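Side-chain contacts in Serine/threonine-protein kinase Tel1 (Chaetomium thermophilum, PDB 6SKY), which is a serine/threonine protein kinase of the ATM family that probably acts as a DNA damage sensor, activating checkpoint signalling by phosphorylating [ST]-Q motifs: residues L1652-L1657 / Y1884-L1889; V1869-A1874 / A1891-E1896; A1877-G1882 / S1914-E1919; D1928-L1933 / L1946-D1951. All coordinates share one frame; numbering follows the deposited sequence.

Contact 1. Residues L1652-L1657 / Y1884-L1889; sequences LRESQL and YKVALL
Glu1654, in an irregular loop leading to helix 1657-1663, faces the first turn of helix 1884-1898, where the backbone nitrogens of Tyr1884, Lys1885 and Val1886 gather about its carboxylate. A glutamate from a distant loop is thus set against the N-terminal end of a helix in the FAT alpha solenoid. Glu1654 CG lies between the backbone N and the carbonyl carbon (chi1 62°), and the extended chain beyond it (chi2 -174°) carries the carboxylate to the helix end. Val1886 N donates to Glu1654 OE2 over 2.9 Å with an N-H...O angle of 155°, meeting the oxygen nearly head-on along its C-O bond. Lys1885 N also lies 3.0 Å from Glu1654 OE2. The partial positive charge of a helix start would be expected to favour an ionised carboxylate here. Lys1885 crosses the glutamate at about a right angle, its CB 3.2 Å from Glu1654 OE2, but the ammonium stays back, NZ being 5.2 Å from Glu1654 OE1. Both Glu1654 and Lys1885 also touch helix 2732-2755 of the kinase domain, at Asp2733 and Phe2736. Val1886 and Glu1654 slide past each other in opposite directions, with Val1886 CG2 4.2 Å from Glu1654 CG.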
loop_
_atom_site.group_PDB
_atom_site.type_symbol
_atom_site.label_atom_id
_atom_site.label_comp_id
_atom_site.label_asym_id
_atom_site.label_seq_id
_atom_site.Cartn_x
_atom_site.Cartn_y
_atom_site.Cartn_z
ATOM N N LEU A 1652 -7.559 37.607 8.248
ATOM C CA LEU A 1652 -7.845 36.800 7.075
ATOM C C LEU A 1652 -8.532 37.568 5.958
ATOM O O LEU A 1652 -8.606 37.054 4.840
ATOM C CB LEU A 1652 -8.717 35.606 7.459
ATOM C CG LEU A 1652 -8.078 34.563 8.364
ATOM C CD1 LEU A 1652 -9.100 33.525 8.763
ATOM C CD2 LEU A 1652 -6.917 33.928 7.649
ATOM N N ARG A 1653 -9.048 38.762 6.225
ATOM C CA ARG A 1653 -9.730 39.530 5.196
ATOM C C ARG A 1653 -8.724 40.256 4.324
ATOM O O ARG A 1653 -7.693 40.729 4.803
ATOM C CB ARG A 1653 -10.694 40.531 5.820
ATOM C CG ARG A 1653 -12.000 39.922 6.268
ATOM C CD ARG A 1653 -12.962 41.005 6.678
ATOM N NE ARG A 1653 -12.305 41.996 7.520
ATOM C CZ ARG A 1653 -12.460 42.080 8.835
ATOM N NH1 ARG A 1653 -13.266 41.238 9.465
ATOM N NH2 ARG A 1653 -11.818 43.017 9.518
ATOM N N GLU A 1654 -9.031 40.346 3.033
ATOM C CA GLU A 1654 -8.112 40.915 2.065
ATOM C C GLU A 1654 -8.678 42.078 1.272
ATOM O O GLU A 1654 -7.917 42.742 0.565
ATOM C CB GLU A 1654 -7.643 39.837 1.085
ATOM C CG GLU A 1654 -8.760 39.237 0.286
ATOM C CD GLU A 1654 -8.297 38.089 -0.550
ATOM O OE1 GLU A 1654 -7.481 37.283 -0.064
ATOM O OE2 GLU A 1654 -8.742 38.002 -1.705
ATOM N N SER A 1655 -9.971 42.344 1.353
ATOM C CA SER A 1655 -10.556 43.519 0.738
ATOM C C SER A 1655 -11.090 44.447 1.816
ATOM O O SER A 1655 -11.143 44.106 2.995
ATOM C CB SER A 1655 -11.666 43.133 -0.243
ATOM O OG SER A 1655 -12.639 42.327 0.384
ATOM N N GLN A 1656 -11.482 45.639 1.392
ATOM C CA GLN A 1656 -12.075 46.626 2.274
ATOM C C GLN A 1656 -13.581 46.695 2.139
ATOM O O GLN A 1656 -14.187 47.638 2.639
ATOM C CB GLN A 1656 -11.479 48.000 2.001
ATOM C CG GLN A 1656 -10.031 48.130 2.387
ATOM C CD GLN A 1656 -9.844 48.338 3.865
ATOM O OE1 GLN A 1656 -9.118 47.597 4.518
ATOM N NE2 GLN A 1656 -10.485 49.359 4.400
ATOM N N LEU A 1657 -14.202 45.720 1.483
ATOM C CA LEU A 1657 -15.635 45.799 1.244
ATOM C C LEU A 1657 -16.429 45.800 2.538
ATOM O O LEU A 1657 -17.546 46.327 2.578
ATOM C CB LEU A 1657 -16.079 44.652 0.350
ATOM C CG LEU A 1657 -15.877 44.891 -1.139
ATOM C CD1 LEU A 1657 -16.606 43.845 -1.924
ATOM C CD2 LEU A 1657 -16.375 46.259 -1.506
ATOM N N TYR A 1884 -5.664 36.895 -3.162
ATOM C CA TYR A 1884 -5.828 35.742 -4.036
ATOM C C TYR A 1884 -7.277 35.354 -4.278
ATOM O O TYR A 1884 -7.592 34.844 -5.353
ATOM C CB TYR A 1884 -5.051 34.558 -3.474
ATOM C CG TYR A 1884 -3.574 34.818 -3.460
ATOM C CD1 TYR A 1884 -2.881 34.997 -4.638
ATOM C CD2 TYR A 1884 -2.878 34.906 -2.277
ATOM C CE1 TYR A 1884 -1.545 35.243 -4.637
ATOM C CE2 TYR A 1884 -1.538 35.153 -2.268
ATOM C CZ TYR A 1884 -0.876 35.318 -3.449
ATOM O OH TYR A 1884 0.472 35.564 -3.440
ATOM N N LYS A 1885 -8.177 35.598 -3.334
ATOM C CA LYS A 1885 -9.586 35.349 -3.606
ATOM C C LYS A 1885 -10.153 36.392 -4.554
ATOM O O LYS A 1885 -10.950 36.069 -5.441
ATOM C CB LYS A 1885 -10.366 35.316 -2.302
ATOM C CG LYS A 1885 -10.016 34.149 -1.430
ATOM C CD LYS A 1885 -10.494 34.372 -0.032
ATOM C CE LYS A 1885 -10.465 33.096 0.756
ATOM N NZ LYS A 1885 -9.176 32.405 0.598
ATOM N N VAL A 1886 -9.739 37.648 -4.394
ATOM C CA VAL A 1886 -10.096 38.686 -5.353
ATOM C C VAL A 1886 -9.542 38.347 -6.728
ATOM O O VAL A 1886 -10.213 38.528 -7.748
ATOM C CB VAL A 1886 -9.593 40.050 -4.852
ATOM C CG1 VAL A 1886 -9.993 41.128 -5.786
ATOM C CG2 VAL A 1886 -10.131 40.331 -3.482
ATOM N N ALA A 1887 -8.318 37.828 -6.774
ATOM C CA ALA A 1887 -7.712 37.450 -8.043
ATOM C C ALA A 1887 -8.468 36.311 -8.702
ATOM O O ALA A 1887 -8.632 36.295 -9.923
ATOM C CB ALA A 1887 -6.258 37.061 -7.828
ATOM N N LEU A 1888 -8.937 35.346 -7.913
ATOM C CA LEU A 1888 -9.717 34.249 -8.474
ATOM C C LEU A 1888 -11.054 34.733 -9.014
ATOM O O LEU A 1888 -11.490 34.298 -10.085
ATOM C CB LEU A 1888 -9.921 33.171 -7.419
ATOM C CG LEU A 1888 -10.675 31.917 -7.832
ATOM C CD1 LEU A 1888 -10.023 31.272 -9.014
ATOM C CD2 LEU A 1888 -10.703 30.969 -6.690
ATOM N N LEU A 1889 -11.721 35.634 -8.297
ATOM C CA LEU A 1889 -12.961 36.196 -8.820
ATOM C C LEU A 1889 -12.731 36.932 -10.136
ATOM O O LEU A 1889 -13.514 36.789 -11.084
ATOM C CB LEU A 1889 -13.585 37.120 -7.783
ATOM C CG LEU A 1889 -14.837 37.890 -8.187
ATOM C CD1 LEU A 1889 -15.971 36.971 -8.514
ATOM C CD2 LEU A 1889 -15.228 38.796 -7.076
#

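Contact 2. Residues V1869-A1874 / A1891-E1896; sequences VNMASA and AELAAE
Met1871 and Ala1894 form the tight part of this contact: their CA atoms come within 4.9 Å, and Met1871 CB rests 3.7 Å from Ala1894 CB. The small methyl lets the backbones approach this closely, and Ala1872 N lies 3.9 Å from the same Ala1894 CB. Beyond CB the methionine bends across the neighbouring helix toward Leu1893. Its chain folds at chi2 (-61°), so that CG meets Leu1893 CB at 4.0 Å and the terminal CE reaches Leu1893 CD1 at 4.2 Å, a looser approach in which the two side chains cross obliquely. The helices, 1871-1880 and 1884-1898, are consecutive and run antiparallel as a helical hairpin of the alpha solenoid, and Met1871 also touches Phe1890 one turn earlier on the second helix. Leu1893 also touches Met2726 of kinase-domain helix 2722-2726. On the solvent side Ala1872, exposed, meets Ala1894 only at the margin. Nearby, Asn1870, which does not reach the second helix, is the N-cap of helix 1871-1880. Its OD1 accepts a weak bond from Ser1873 N at 3.4 Å and a firmer one from Ser1873 OG at 2.7 Å, the hydroxyl lying in the carbonyl plane on a lone pair (C=O...O 126°).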
loop_
_atom_site.group_PDB
_atom_site.type_symbol
_atom_site.label_atom_id
_atom_site.label_comp_id
_atom_site.label_asym_id
_atom_site.label_seq_id
_atom_site.Cartn_x
_atom_site.Cartn_y
_atom_site.Cartn_z
ATOM N N VAL A 1869 -12.842 47.442 -17.525
ATOM C CA VAL A 1869 -11.657 46.831 -16.949
ATOM C C VAL A 1869 -11.311 45.583 -17.739
ATOM O O VAL A 1869 -12.189 44.793 -18.095
ATOM C CB VAL A 1869 -11.879 46.502 -15.464
ATOM C CG1 VAL A 1869 -10.587 46.112 -14.818
ATOM C CG2 VAL A 1869 -12.479 47.683 -14.762
ATOM N N ASN A 1870 -10.031 45.420 -18.035
ATOM C CA ASN A 1870 -9.519 44.168 -18.567
ATOM C C ASN A 1870 -9.318 43.229 -17.392
ATOM O O ASN A 1870 -8.401 43.420 -16.593
ATOM C CB ASN A 1870 -8.220 44.408 -19.321
ATOM C CG ASN A 1870 -7.764 43.203 -20.085
ATOM O OD1 ASN A 1870 -6.725 42.625 -19.789
ATOM N ND2 ASN A 1870 -8.541 42.807 -21.079
ATOM N N MET A 1871 -10.176 42.218 -17.275
ATOM C CA MET A 1871 -10.203 41.415 -16.062
ATOM C C MET A 1871 -8.987 40.512 -15.920
ATOM O O MET A 1871 -8.662 40.110 -14.802
ATOM C CB MET A 1871 -11.488 40.604 -16.017
ATOM C CG MET A 1871 -12.697 41.417 -15.617
ATOM S SD MET A 1871 -12.509 42.116 -13.972
ATOM C CE MET A 1871 -13.901 43.227 -13.912
ATOM N N ALA A 1872 -8.285 40.213 -17.008
ATOM C CA ALA A 1872 -7.034 39.477 -16.887
ATOM C C ALA A 1872 -5.949 40.340 -16.261
ATOM O O ALA A 1872 -5.183 39.875 -15.407
ATOM C CB ALA A 1872 -6.595 38.976 -18.255
ATOM N N SER A 1873 -5.882 41.609 -16.664
ATOM C CA SER A 1873 -4.930 42.531 -16.062
ATOM C C SER A 1873 -5.246 42.767 -14.597
ATOM O O SER A 1873 -4.342 42.819 -13.763
ATOM C CB SER A 1873 -4.936 43.848 -16.825
ATOM O OG SER A 1873 -4.767 43.616 -18.204
ATOM N N ALA A 1874 -6.529 42.910 -14.265
ATOM C CA ALA A 1874 -6.925 43.093 -12.877
ATOM C C ALA A 1874 -6.618 41.859 -12.045
ATOM O O ALA A 1874 -6.216 41.976 -10.884
ATOM C CB ALA A 1874 -8.403 43.441 -12.799
ATOM N N ALA A 1891 -10.318 36.363 -12.271
ATOM C CA ALA A 1891 -9.984 35.376 -13.290
ATOM C C ALA A 1891 -11.230 34.695 -13.831
ATOM O O ALA A 1891 -11.314 34.391 -15.025
ATOM C CB ALA A 1891 -9.021 34.345 -12.717
ATOM N N GLU A 1892 -12.217 34.457 -12.973
ATOM C CA GLU A 1892 -13.461 33.867 -13.448
ATOM C C GLU A 1892 -14.254 34.840 -14.309
ATOM O O GLU A 1892 -14.831 34.443 -15.327
ATOM C CB GLU A 1892 -14.286 33.389 -12.269
ATOM C CG GLU A 1892 -13.551 32.372 -11.458
ATOM C CD GLU A 1892 -14.389 31.173 -11.156
ATOM O OE1 GLU A 1892 -15.584 31.191 -11.508
ATOM O OE2 GLU A 1892 -13.857 30.209 -10.569
ATOM N N LEU A 1893 -14.298 36.115 -13.925
ATOM C CA LEU A 1893 -14.943 37.103 -14.787
ATOM C C LEU A 1893 -14.247 37.200 -16.142
ATOM O O LEU A 1893 -14.903 37.336 -17.180
ATOM C CB LEU A 1893 -14.971 38.461 -14.098
ATOM C CG LEU A 1893 -15.750 38.513 -12.791
ATOM C CD1 LEU A 1893 -15.683 39.884 -12.202
ATOM C CD2 LEU A 1893 -17.167 38.131 -13.031
ATOM N N ALA A 1894 -12.919 37.106 -16.158
ATOM C CA ALA A 1894 -12.193 37.117 -17.422
ATOM C C ALA A 1894 -12.552 35.912 -18.280
ATOM O O ALA A 1894 -12.807 36.042 -19.485
ATOM C CB ALA A 1894 -10.694 37.147 -17.155
ATOM N N ALA A 1895 -12.551 34.721 -17.680
ATOM C CA ALA A 1895 -12.915 33.518 -18.420
ATOM C C ALA A 1895 -14.316 33.632 -19.000
ATOM O O ALA A 1895 -14.567 33.175 -20.117
ATOM C CB ALA A 1895 -12.809 32.292 -17.518
ATOM N N GLU A 1896 -15.245 34.228 -18.255
ATOM C CA GLU A 1896 -16.571 34.467 -18.817
ATOM C C GLU A 1896 -16.498 35.411 -20.002
ATOM O O GLU A 1896 -17.221 35.243 -20.987
ATOM C CB GLU A 1896 -17.511 35.036 -17.759
ATOM C CG GLU A 1896 -17.818 34.101 -16.616
ATOM C CD GLU A 1896 -18.606 34.788 -15.529
ATOM O OE1 GLU A 1896 -19.349 35.736 -15.852
ATOM O OE2 GLU A 1896 -18.475 34.392 -14.354
#

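Contact 3. Residues A1877-G1882 / S1914-E1919; sequences AATRCG and SDILLE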
loop_
_atom_site.group_PDB
_atom_site.type_symbol
_atom_site.label_atom_id
_atom_site.label_comp_id
_atom_site.label_asym_id
_atom_site.label_seq_id
_atom_site.Cartn_x
_atom_site.Cartn_y
_atom_site.Cartn_z
ATOM N N ALA A 1877 -2.894 41.945 -11.425
ATOM C CA ALA A 1877 -2.610 42.993 -10.453
ATOM C C ALA A 1877 -2.950 42.549 -9.044
ATOM O O ALA A 1877 -2.172 42.762 -8.114
ATOM C CB ALA A 1877 -3.382 44.255 -10.811
ATOM N N ALA A 1878 -4.118 41.935 -8.859
ATOM C CA ALA A 1878 -4.503 41.474 -7.534
ATOM C C ALA A 1878 -3.659 40.304 -7.064
ATOM O O ALA A 1878 -3.551 40.079 -5.859
ATOM C CB ALA A 1878 -5.978 41.097 -7.517
ATOM N N THR A 1879 -3.064 39.548 -7.985
ATOM C CA THR A 1879 -2.112 38.522 -7.580
ATOM C C THR A 1879 -0.805 39.135 -7.107
ATOM O O THR A 1879 -0.163 38.598 -6.201
ATOM C CB THR A 1879 -1.846 37.562 -8.730
ATOM O OG1 THR A 1879 -3.082 37.212 -9.350
ATOM C CG2 THR A 1879 -1.206 36.310 -8.219
ATOM N N ARG A 1880 -0.391 40.252 -7.709
ATOM C CA ARG A 1880 0.802 40.947 -7.236
ATOM C C ARG A 1880 0.620 41.514 -5.832
ATOM O O ARG A 1880 1.576 41.548 -5.054
ATOM C CB ARG A 1880 1.175 42.058 -8.208
ATOM C CG ARG A 1880 2.337 41.727 -9.102
ATOM C CD ARG A 1880 2.054 42.109 -10.533
ATOM N NE ARG A 1880 1.432 43.419 -10.642
ATOM C CZ ARG A 1880 0.788 43.839 -11.720
ATOM N NH1 ARG A 1880 0.243 45.043 -11.745
ATOM N NH2 ARG A 1880 0.681 43.051 -12.775
ATOM N N CYS A 1881 -0.580 41.961 -5.488
ATOM C CA CYS A 1881 -0.854 42.569 -4.195
ATOM C C CYS A 1881 -1.168 41.557 -3.106
ATOM O O CYS A 1881 -1.380 41.958 -1.960
ATOM C CB CYS A 1881 -2.017 43.551 -4.318
ATOM S SG CYS A 1881 -1.737 44.886 -5.474
ATOM N N GLY A 1882 -1.221 40.268 -3.426
ATOM C CA GLY A 1882 -1.483 39.263 -2.421
ATOM C C GLY A 1882 -2.935 39.052 -2.074
ATOM O O GLY A 1882 -3.230 38.541 -0.993
ATOM N N SER A 1914 -3.370 31.198 -18.347
ATOM C CA SER A 1914 -3.350 30.143 -17.342
ATOM C C SER A 1914 -2.021 30.135 -16.606
ATOM O O SER A 1914 -1.702 29.198 -15.881
ATOM C CB SER A 1914 -3.611 28.779 -17.980
ATOM O OG SER A 1914 -3.764 27.780 -16.991
ATOM N N ASP A 1915 -1.242 31.190 -16.806
ATOM C CA ASP A 1915 -0.038 31.397 -16.020
ATOM C C ASP A 1915 -0.314 32.155 -14.732
ATOM O O ASP A 1915 0.487 32.077 -13.795
ATOM C CB ASP A 1915 1.007 32.153 -16.845
ATOM C CG ASP A 1915 2.404 32.006 -16.286
ATOM O OD1 ASP A 1915 2.577 31.247 -15.311
ATOM O OD2 ASP A 1915 3.333 32.642 -16.824
ATOM N N ILE A 1916 -1.425 32.885 -14.666
ATOM C CA ILE A 1916 -1.807 33.542 -13.428
ATOM C C ILE A 1916 -2.642 32.615 -12.553
ATOM O O ILE A 1916 -2.618 32.736 -11.323
ATOM C CB ILE A 1916 -2.547 34.856 -13.729
ATOM C CG1 ILE A 1916 -2.433 35.803 -12.545
ATOM C CG2 ILE A 1916 -4.001 34.610 -14.077
ATOM C CD1 ILE A 1916 -1.017 36.238 -12.276
ATOM N N LEU A 1917 -3.349 31.667 -13.162
ATOM C CA LEU A 1917 -4.139 30.718 -12.397
ATOM C C LEU A 1917 -3.260 29.821 -11.542
ATOM O O LEU A 1917 -3.673 29.405 -10.456
ATOM C CB LEU A 1917 -4.990 29.891 -13.347
ATOM C CG LEU A 1917 -6.473 29.787 -13.026
ATOM C CD1 LEU A 1917 -7.046 31.147 -12.747
ATOM C CD2 LEU A 1917 -7.186 29.150 -14.190
ATOM N N LEU A 1918 -2.045 29.532 -11.997
ATOM C CA LEU A 1918 -1.146 28.701 -11.210
ATOM C C LEU A 1918 -0.686 29.427 -9.958
ATOM O O LEU A 1918 -0.659 28.844 -8.868
ATOM C CB LEU A 1918 0.046 28.282 -12.062
ATOM C CG LEU A 1918 1.116 27.431 -11.394
ATOM C CD1 LEU A 1918 0.517 26.163 -10.853
ATOM C CD2 LEU A 1918 2.210 27.122 -12.381
ATOM N N GLU A 1919 -0.337 30.705 -10.092
ATOM C CA GLU A 1919 0.066 31.488 -8.934
ATOM C C GLU A 1919 -1.098 31.733 -7.993
ATOM O O GLU A 1919 -0.895 31.846 -6.783
ATOM C CB GLU A 1919 0.664 32.813 -9.383
ATOM C CG GLU A 1919 1.379 33.549 -8.283
ATOM C CD GLU A 1919 2.009 34.837 -8.758
ATOM O OE1 GLU A 1919 1.944 35.111 -9.975
ATOM O OE2 GLU A 1919 2.565 35.578 -7.918
#
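Thr1879, in the last turn of helix 1871-1880 before the Schellman motif at Gly1882, faces Ile1916 and Glu1919, two residues one turn apart on helix 1916-1923 of the FAT solenoid. Its CB already belongs to the contact, 3.9 Å from Ile1916 CD1. From there the side chain forks. At a chi1 of -45°, OG1 sits beside the backbone N, where it hydrogen-bonds back to Ala1875 O of its own helix. The same oxygen meets the isoleucine tip to tip, 3.6 Å from Ile1916 CG1 and 3.7 Å from Ile1916 CD1. The other branch, CG2, is directed at the glutamate. It lies over the flat face of the carboxylate, 3.6 Å from Glu1919 CD, with Glu1919 OE1 and OE2 almost equally far at 3.8 Å and 3.9 Å, and Glu1919 CG also at 3.8 Å. Glu1919 reaches it with CG anti to the backbone N (chi1 -167°) and an extended chain that crosses the threonine at a slant. Tyr1884 and Ala1887 of the intervening helix 1884-1898 also touch Thr1879, making this a meeting point of three successive FAT helices. The threonine hydroxyl is satisfied by Ala1875 O and meets only carbon of Ile1916, so the pairing of these two segments rests on van der Waals packing.

Contact 4. Residues D1928-L1933 / L1946-D1951; sequences DAYYGL and LEYEND
Tyr1930 and Tyr1948 both place CG anti to the backbone N, with chi1 176° and 168°, and these torsions send their rings past each other in opposite directions to overlap as a face-to-face stack. The centroids are 4.0 Å apart and the planes tilted by 17°. The overlap is uneven: Tyr1930 CG lies over the centre of the Tyr1948 ring, while Tyr1948 CG stands toward the rim of the Tyr1930 ring. Tyr1930 CB joins in, 3.5 Å from Tyr1948 CZ. The stack links a short 3-10 turn, 1930-1932, to the C-terminal end of helix 1939-1948 in the FAT solenoid, which closes in a Schellman motif with Asn1950 at its positive-phi position. Tyr1931 brings its OH to the edge of the Tyr1948 ring, near the ring plane and 4.1 Å from Tyr1948 CE2. That OH is also 3.1 Å from Glu1949 OE2, whose side chain crosses the tyrosine at about a right angle. Glu1949 OE1 is salt-bridged to Arg1945, and the Tyr1931 ring makes a cation-pi contact with Arg2819 of kinase-domain helix 2816-2828. Aromatic stacking therefore joins the segments, while Arg1945 holds the bordering carboxylate from the preceding turn and Arg2819 ties Tyr1931 to the kinase domain.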
loop_
_atom_site.group_PDB
_atom_site.type_symbol
_atom_site.label_atom_id
_atom_site.label_comp_id
_atom_site.label_asym_id
_atom_site.label_seq_id
_atom_site.Cartn_x
_atom_site.Cartn_y
_atom_site.Cartn_z
ATOM N N ASP A 1928 -7.996 21.564 -1.717
ATOM C CA ASP A 1928 -8.229 20.789 -2.926
ATOM C C ASP A 1928 -8.198 21.585 -4.218
ATOM O O ASP A 1928 -8.193 20.974 -5.284
ATOM C CB ASP A 1928 -9.582 20.076 -2.844
ATOM C CG ASP A 1928 -9.739 19.265 -1.588
ATOM O OD1 ASP A 1928 -8.731 18.733 -1.090
ATOM O OD2 ASP A 1928 -10.877 19.159 -1.094
ATOM N N ALA A 1929 -8.186 22.912 -4.166
ATOM C CA ALA A 1929 -8.366 23.689 -5.388
ATOM C C ALA A 1929 -7.198 23.514 -6.349
ATOM O O ALA A 1929 -7.397 23.432 -7.565
ATOM C CB ALA A 1929 -8.559 25.158 -5.041
ATOM N N TYR A 1930 -5.978 23.442 -5.816
ATOM C CA TYR A 1930 -4.782 23.318 -6.640
ATOM C C TYR A 1930 -4.870 22.170 -7.626
ATOM O O TYR A 1930 -4.331 22.260 -8.731
ATOM C CB TYR A 1930 -3.570 23.129 -5.738
ATOM C CG TYR A 1930 -2.274 22.901 -6.465
ATOM C CD1 TYR A 1930 -1.573 23.958 -7.012
ATOM C CD2 TYR A 1930 -1.741 21.631 -6.589
ATOM C CE1 TYR A 1930 -0.395 23.758 -7.668
ATOM C CE2 TYR A 1930 -0.562 21.424 -7.246
ATOM C CZ TYR A 1930 0.109 22.491 -7.780
ATOM O OH TYR A 1930 1.291 22.294 -8.438
ATOM N N TYR A 1931 -5.539 21.088 -7.253
ATOM C CA TYR A 1931 -5.582 19.894 -8.079
ATOM C C TYR A 1931 -6.522 20.019 -9.261
ATOM O O TYR A 1931 -6.559 19.113 -10.092
ATOM C CB TYR A 1931 -5.987 18.697 -7.234
ATOM C CG TYR A 1931 -5.073 18.477 -6.070
ATOM C CD1 TYR A 1931 -3.991 17.635 -6.169
ATOM C CD2 TYR A 1931 -5.285 19.122 -4.876
ATOM C CE1 TYR A 1931 -3.153 17.439 -5.110
ATOM C CE2 TYR A 1931 -4.451 18.935 -3.814
ATOM C CZ TYR A 1931 -3.386 18.094 -3.935
ATOM O OH TYR A 1931 -2.552 17.903 -2.866
ATOM N N GLY A 1932 -7.273 21.103 -9.362
ATOM C CA GLY A 1932 -8.160 21.263 -10.490
ATOM C C GLY A 1932 -7.547 21.924 -11.678
ATOM O O GLY A 1932 -8.155 21.955 -12.746
ATOM N N LEU A 1933 -6.345 22.454 -11.517
ATOM C CA LEU A 1933 -5.638 23.119 -12.594
ATOM C C LEU A 1933 -4.920 22.098 -13.458
ATOM O O LEU A 1933 -4.317 21.152 -12.951
ATOM C CB LEU A 1933 -4.637 24.107 -12.013
ATOM C CG LEU A 1933 -4.085 25.174 -12.939
ATOM C CD1 LEU A 1933 -5.164 26.169 -13.281
ATOM C CD2 LEU A 1933 -2.939 25.836 -12.255
ATOM N N LEU A 1946 3.883 16.990 -5.604
ATOM C CA LEU A 1946 4.187 16.282 -4.364
ATOM C C LEU A 1946 4.816 17.196 -3.330
ATOM O O LEU A 1946 4.662 16.967 -2.129
ATOM C CB LEU A 1946 5.113 15.104 -4.637
ATOM C CG LEU A 1946 4.498 13.879 -5.291
ATOM C CD1 LEU A 1946 5.594 12.952 -5.725
ATOM C CD2 LEU A 1946 3.576 13.194 -4.318
ATOM N N GLU A 1947 5.542 18.219 -3.769
ATOM C CA GLU A 1947 6.125 19.152 -2.817
ATOM C C GLU A 1947 5.110 20.183 -2.350
ATOM O O GLU A 1947 5.178 20.627 -1.200
ATOM C CB GLU A 1947 7.354 19.831 -3.418
ATOM C CG GLU A 1947 7.059 20.947 -4.393
ATOM C CD GLU A 1947 8.277 21.357 -5.190
ATOM O OE1 GLU A 1947 9.240 20.566 -5.256
ATOM O OE2 GLU A 1947 8.271 22.468 -5.753
ATOM N N TYR A 1948 4.170 20.577 -3.215
ATOM C CA TYR A 1948 3.019 21.344 -2.751
ATOM C C TYR A 1948 2.255 20.565 -1.694
ATOM O O TYR A 1948 1.895 21.100 -0.643
ATOM C CB TYR A 1948 2.102 21.686 -3.928
ATOM C CG TYR A 1948 0.751 22.224 -3.513
ATOM C CD1 TYR A 1948 0.539 23.585 -3.381
ATOM C CD2 TYR A 1948 -0.308 21.370 -3.247
ATOM C CE1 TYR A 1948 -0.678 24.072 -2.991
ATOM C CE2 TYR A 1948 -1.523 21.851 -2.853
ATOM C CZ TYR A 1948 -1.703 23.202 -2.728
ATOM O OH TYR A 1948 -2.926 23.683 -2.340
ATOM N N GLU A 1949 1.994 19.294 -1.970
ATOM C CA GLU A 1949 1.229 18.419 -1.099
ATOM C C GLU A 1949 1.958 18.080 0.190
ATOM O O GLU A 1949 1.342 17.511 1.095
ATOM C CB GLU A 1949 0.904 17.143 -1.867
ATOM C CG GLU A 1949 -0.224 16.326 -1.334
ATOM C CD GLU A 1949 -0.636 15.248 -2.311
ATOM O OE1 GLU A 1949 0.239 14.776 -3.066
ATOM O OE2 GLU A 1949 -1.832 14.885 -2.338
ATOM N N ASN A 1950 3.247 18.408 0.287
ATOM C CA ASN A 1950 4.079 18.067 1.441
ATOM C C ASN A 1950 4.073 16.565 1.701
ATOM O O ASN A 1950 3.822 16.105 2.815
ATOM C CB ASN A 1950 3.648 18.835 2.689
ATOM C CG ASN A 1950 4.329 20.172 2.805
ATOM O OD1 ASN A 1950 4.878 20.689 1.833
ATOM N ND2 ASN A 1950 4.302 20.744 3.998
ATOM N N ASP A 1951 4.348 15.796 0.656
ATOM C CA ASP A 1951 4.448 14.360 0.827
ATOM C C ASP A 1951 5.790 14.005 1.459
ATOM O O ASP A 1951 6.726 14.805 1.501
ATOM C CB ASP A 1951 4.266 13.643 -0.505
ATOM C CG ASP A 1951 3.834 12.204 -0.333
ATOM O OD1 ASP A 1951 4.142 11.610 0.720
ATOM O OD2 ASP A 1951 3.186 11.662 -1.250
#

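How the contacts relate
From the N terminus, loop 1652-1657 comes first and waits more than 200 residues for its partner, so contact 1 closes by far the longest loop. Before it closes, helix 1871-1880 has opened contacts 2 and 3; all three cross one another, their segments alternating along the chain. Contact 2 closes on helix 1884-1898, the helix contact 1 also uses, and contact 3 closes on helix 1916-1923. Contacts 1 and 3 meet where Ala1887 packs on Thr1879, contacts 2 and 3 where Ala1891 packs on Leu1917. Contact 4 follows in series, a short loop reaching helix 1939-1948, and touches contact 3 through Leu1933 against Leu1917 and Leu1918.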